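Local coordinates for protein spectinomycin phosphotransferase (Legionella pneumophila, PDB 3I1A) that acts as an antibiotic resistance factor with a protein-kinase-like fold, phosphorylating spectinomycin, with the phosphate probably coming from a bound nucleotide, at residues Asn112-Gly115 / Lys116-Lys119; Trp254-Pro257 / His258-Gln261. All blocks are in the same frame, centred on the assembly; numbering follows the deposited sequence.

Contact 1 (Asn112-Gly115 / Lys116-Lys119); sequences NLTG and KQWK
Leu-113 covers one face of the Trp-118 indole and Glu-259, from helix 257-267, comes over the opposite one. Atom CB of Leu-113 sits 3.7 Å from the centroid of the five-membered ring of Trp-118, 20° off the ring normal, a CH-pi contact. On this face Leu-113 CD1 lies over the middle of the indole, 4.0 Å above its plane. The two side chains cross at about a right angle. Around the perimeter, Gly-115 CA approaches near the ring plane, and a water in that plane accepts from Trp-118 NE1 at 2.9 Å. The same water is 2.8 Å from Leu-113 O, so it bridges the indole edge to the backbone of the residue that lies over its face.

The other flat group is the Gln-117 amide, part of a capping box with Thr-114 at the N-cap. Thr-114 N donates to Gln-117 OE1 over 2.9 Å, nearly straight at 168°, with the donor tilted from the amide's carbonyl plane. In return Gln-117 N donates to Thr-114 OG1 at 3.1 Å. This return bond depends on the Thr-114 torsion (chi1 61°), which sets OG1 between the backbone N and the carbonyl carbon and turns it back over the first helical turn. A second water lies 2.7 Å from Gln-117 OE1 and also meets Asn-112 O, giving the amide oxygen another polar partner. Regular helix bonding takes over with Trp-118 N to Thr-114 O, 2.9 Å.

The capped end belongs to helix 115-129. Leu-113 and Gln-117 both touch Val-220 of strand 218-220, and Gln-117 NE2 donates to Glu-224 O. The ring of Trp-254 meets the outer edge of the indole, near CH2. Towards helix 257-267, Trp-118 also packs on Tyr-262, while Lys-119 NZ forms a salt bridge with Glu-265.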
loop_
_atom_site.group_PDB
_atom_site.type_symbol
_atom_site.label_atom_id
_atom_site.label_comp_id
_atom_site.label_asym_id
_atom_site.label_seq_id
_atom_site.Cartn_x
_atom_site.Cartn_y
_atom_site.Cartn_z
ATOM N N ASN A 112 -13.190 -2.488 12.456
ATOM C CA ASN A 112 -13.985 -2.421 11.235
ATOM C C ASN A 112 -14.684 -1.083 11.047
ATOM O O ASN A 112 -15.181 -0.482 12.010
ATOM C CB ASN A 112 -15.011 -3.540 11.222
ATOM C CG ASN A 112 -14.369 -4.887 11.385
ATOM O OD1 ASN A 112 -13.361 -5.185 10.740
ATOM N ND2 ASN A 112 -14.933 -5.708 12.266
ATOM N N LEU A 113 -14.722 -0.620 9.798
ATOM C CA LEU A 113 -15.360 0.652 9.480
ATOM C C LEU A 113 -16.869 0.637 9.713
ATOM O O LEU A 113 -17.528 -0.374 9.476
ATOM C CB LEU A 113 -15.110 1.021 8.014
ATOM C CG LEU A 113 -13.666 1.129 7.529
ATOM C CD1 LEU A 113 -13.657 1.802 6.155
ATOM C CD2 LEU A 113 -12.827 1.927 8.507
ATOM N N THR A 114 -17.395 1.764 10.187
ATOM C CA THR A 114 -18.826 1.918 10.396
ATOM C C THR A 114 -19.423 2.231 9.005
ATOM O O THR A 114 -18.696 2.513 8.061
ATOM C CB THR A 114 -19.135 3.096 11.315
ATOM O OG1 THR A 114 -18.651 4.306 10.718
ATOM C CG2 THR A 114 -18.476 2.907 12.678
ATOM N N GLY A 115 -20.745 2.192 8.891
ATOM C CA GLY A 115 -21.363 2.503 7.610
ATOM C C GLY A 115 -21.001 3.913 7.193
ATOM O O GLY A 115 -20.708 4.186 6.019
ATOM N N LYS A 116 -21.024 4.827 8.160
ATOM C CA LYS A 116 -20.690 6.221 7.896
ATOM C C LYS A 116 -19.261 6.336 7.355
ATOM O O LYS A 116 -18.997 7.066 6.376
ATOM C CB LYS A 116 -20.866 7.024 9.181
ATOM C CG LYS A 116 -20.627 8.507 9.036
ATOM C CD LYS A 116 -21.042 9.225 10.312
ATOM C CE LYS A 116 -20.980 10.726 10.151
ATOM N NZ LYS A 116 -21.322 11.372 11.441
ATOM N N GLN A 117 -18.341 5.585 7.957
ATOM C CA GLN A 117 -16.950 5.597 7.502
ATOM C C GLN A 117 -16.784 4.952 6.123
ATOM O O GLN A 117 -15.912 5.345 5.359
ATOM C CB GLN A 117 -16.054 4.924 8.554
ATOM C CG GLN A 117 -16.039 5.711 9.857
ATOM C CD GLN A 117 -15.460 4.953 11.053
ATOM O OE1 GLN A 117 -15.445 3.733 11.082
ATOM N NE2 GLN A 117 -15.019 5.695 12.056
ATOM N N TRP A 118 -17.604 3.963 5.795
ATOM C CA TRP A 118 -17.503 3.339 4.482
ATOM C C TRP A 118 -17.912 4.383 3.445
ATOM O O TRP A 118 -17.285 4.495 2.405
ATOM C CB TRP A 118 -18.415 2.131 4.357
ATOM C CG TRP A 118 -17.770 0.880 4.842
ATOM C CD1 TRP A 118 -18.067 0.188 5.980
ATOM C CD2 TRP A 118 -16.722 0.149 4.188
ATOM N NE1 TRP A 118 -17.271 -0.939 6.070
ATOM C CE2 TRP A 118 -16.437 -0.983 4.988
ATOM C CE3 TRP A 118 -16.003 0.336 3.004
ATOM C CZ2 TRP A 118 -15.457 -1.924 4.640
ATOM C CZ3 TRP A 118 -15.025 -0.606 2.653
ATOM C CH2 TRP A 118 -14.765 -1.719 3.471
ATOM N N LYS A 119 -18.959 5.143 3.752
ATOM C CA LYS A 119 -19.409 6.185 2.842
ATOM C C LYS A 119 -18.334 7.253 2.661
ATOM O O LYS A 119 -18.070 7.688 1.529
ATOM C CB LYS A 119 -20.707 6.823 3.352
ATOM C CG LYS A 119 -21.898 5.891 3.233
ATOM C CD LYS A 119 -23.212 6.519 3.736
ATOM C CE LYS A 119 -24.343 5.471 3.693
ATOM N NZ LYS A 119 -25.595 5.899 4.370
HETATM O O HOH W 1 -14.861 2.040 13.108
HETATM O O HOH W 2 -17.025 -2.894 8.247
#

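Contact 2 (Trp254-Pro257 / His258-Gln261); sequences WNKP and HEIQ
Lys-256, Pro-257 and Glu-259 carry this helix N-terminus, in which Lys-256 is the N-cap residue and Pro-257 opens helix 257-267. Glu-259, three residues past the cap, folds its carboxylate back to the chain entering the helix: Lys-256 N donates to Glu-259 OE1 at 3.1 Å with an angle of 159°. The donor comes from above the carboxylate plane, 60° out of it. This is the half of a capping box that the third helical residue can supply; the lysine side chain has no acceptor for the reciprocal half. Glu-259 reaches the cap because its CG stands beside its own backbone N (chi1 -60°) and the chain is extended from there.

The aliphatic part of Lys-256 lies obliquely across the carboxylate. Its CB is 3.6 Å from Glu-259 CD, and its CD is equally far from Glu-259 OE2. The ammonium leads away: Lys-256 NZ remains 5.9 Å from Glu-259 OE2, too far for a salt bridge, so this contact is made by methylenes. Beside it, pointing the same way, runs the His-258 side chain, whose CE1 approaches CB and CD of the lysine.

Pro-257 contributes through its backbone, its carbonyl receiving Gln-261 N in the first full turn. Lys-256 O accepts from Glu-259 N and, weakly, from Ile-260 N. The carboxylate also borders Trp-254, whose side chain is buried against Leu-121, Ala-215 and Ile-246; Trp-254 CA comes to 3.1 Å from Glu-259 OE1, while Trp-254 N donates to a water at 2.8 Å.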
loop_
_atom_site.group_PDB
_atom_site.type_symbol
_atom_site.label_atom_id
_atom_site.label_comp_id
_atom_site.label_asym_id
_atom_site.label_seq_id
_atom_site.Cartn_x
_atom_site.Cartn_y
_atom_site.Cartn_z
ATOM N N TRP A 254 -13.189 -6.792 4.515
ATOM C CA TRP A 254 -13.594 -6.091 3.288
ATOM C C TRP A 254 -14.059 -7.128 2.258
ATOM O O TRP A 254 -13.618 -7.145 1.107
ATOM C CB TRP A 254 -12.408 -5.270 2.745
ATOM C CG TRP A 254 -12.066 -4.046 3.552
ATOM C CD1 TRP A 254 -12.294 -3.829 4.892
ATOM C CD2 TRP A 254 -11.414 -2.866 3.062
ATOM N NE1 TRP A 254 -11.820 -2.580 5.251
ATOM C CE2 TRP A 254 -11.280 -1.972 4.148
ATOM C CE3 TRP A 254 -10.928 -2.481 1.805
ATOM C CZ2 TRP A 254 -10.679 -0.703 4.014
ATOM C CZ3 TRP A 254 -10.325 -1.216 1.666
ATOM C CH2 TRP A 254 -10.208 -0.345 2.767
ATOM N N ASN A 255 -14.978 -7.987 2.685
ATOM C CA ASN A 255 -15.509 -9.047 1.839
ATOM C C ASN A 255 -17.014 -9.204 2.034
ATOM O O ASN A 255 -17.585 -10.233 1.689
ATOM C CB ASN A 255 -14.810 -10.371 2.173
ATOM C CG ASN A 255 -14.623 -10.569 3.674
ATOM O OD1 ASN A 255 -15.437 -10.115 4.475
ATOM N ND2 ASN A 255 -13.549 -11.249 4.056
ATOM N N LYS A 256 -17.662 -8.170 2.558
ATOM C CA LYS A 256 -19.086 -8.242 2.812
ATOM C C LYS A 256 -19.919 -7.308 1.942
ATOM O O LYS A 256 -19.562 -6.150 1.717
ATOM C CB LYS A 256 -19.330 -7.956 4.288
ATOM C CG LYS A 256 -18.523 -8.867 5.197
ATOM C CD LYS A 256 -18.593 -8.421 6.640
ATOM C CE LYS A 256 -17.916 -9.449 7.519
ATOM N NZ LYS A 256 -18.562 -10.779 7.336
ATOM N N PRO A 257 -21.058 -7.804 1.445
ATOM C CA PRO A 257 -21.956 -7.027 0.591
ATOM C C PRO A 257 -22.335 -5.630 1.085
ATOM O O PRO A 257 -22.298 -4.673 0.315
ATOM C CB PRO A 257 -23.162 -7.954 0.443
ATOM C CG PRO A 257 -22.525 -9.299 0.452
ATOM C CD PRO A 257 -21.555 -9.182 1.598
ATOM N N HIS A 258 -22.669 -5.480 2.362
ATOM C CA HIS A 258 -23.057 -4.153 2.845
ATOM C C HIS A 258 -21.941 -3.109 2.782
ATOM O O HIS A 258 -22.206 -1.905 2.666
ATOM C CB HIS A 258 -23.604 -4.222 4.281
ATOM C CG HIS A 258 -22.572 -4.559 5.312
ATOM N ND1 HIS A 258 -22.333 -5.850 5.732
ATOM C CD2 HIS A 258 -21.707 -3.774 5.999
ATOM C CE1 HIS A 258 -21.366 -5.846 6.631
ATOM N NE2 HIS A 258 -20.966 -4.598 6.811
ATOM N N GLU A 259 -20.697 -3.571 2.864
ATOM C CA GLU A 259 -19.549 -2.680 2.824
ATOM C C GLU A 259 -19.485 -2.099 1.422
ATOM O O GLU A 259 -19.208 -0.912 1.247
ATOM C CB GLU A 259 -18.273 -3.462 3.137
ATOM C CG GLU A 259 -18.325 -4.099 4.531
ATOM C CD GLU A 259 -17.202 -5.066 4.791
ATOM O OE1 GLU A 259 -16.598 -5.586 3.815
ATOM O OE2 GLU A 259 -16.938 -5.318 5.986
ATOM N N ILE A 260 -19.744 -2.949 0.433
ATOM C CA ILE A 260 -19.737 -2.522 -0.957
ATOM C C ILE A 260 -20.832 -1.478 -1.200
ATOM O O ILE A 260 -20.601 -0.439 -1.838
ATOM C CB ILE A 260 -19.905 -3.738 -1.874
ATOM C CG1 ILE A 260 -18.715 -4.684 -1.665
ATOM C CG2 ILE A 260 -20.014 -3.298 -3.325
ATOM C CD1 ILE A 260 -18.827 -5.974 -2.421
ATOM N N GLN A 261 -22.018 -1.729 -0.654
ATOM C CA GLN A 261 -23.140 -0.804 -0.796
ATOM C C GLN A 261 -22.858 0.570 -0.202
ATOM O O GLN A 261 -23.134 1.592 -0.826
ATOM C CB GLN A 261 -24.396 -1.381 -0.122
ATOM C CG GLN A 261 -25.600 -0.449 -0.180
ATOM C CD GLN A 261 -26.769 -0.947 0.661
ATOM O OE1 GLN A 261 -26.730 -2.048 1.228
ATOM N NE2 GLN A 261 -27.813 -0.131 0.752
HETATM O O HOH W 3 -15.084 -6.735 6.626
#

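Along the chain, contact 1 comes first, ending the loop after strand 95-101 and starting helix 115-129; contact 2 follows, ending the loop after helix 240-243 and starting helix 257-267. The two stand in series, neither nested nor crossed. Their centres are 10 Å apart, and the two helix starts touch directly: Trp-118 CZ2 is 3.5 Å from Glu-259 CB, and Trp-118 CH2 is as close to Trp-254 CD1, the indole planes about 60° apart. In this apo chain both lie near residues seen to bind ADP and magnesium: the Leu-113 and Trp-254 side chains are each about 8 Å from that of Asn-107, and about 10 and 7 Å from that of magnesium-binding Asn-217.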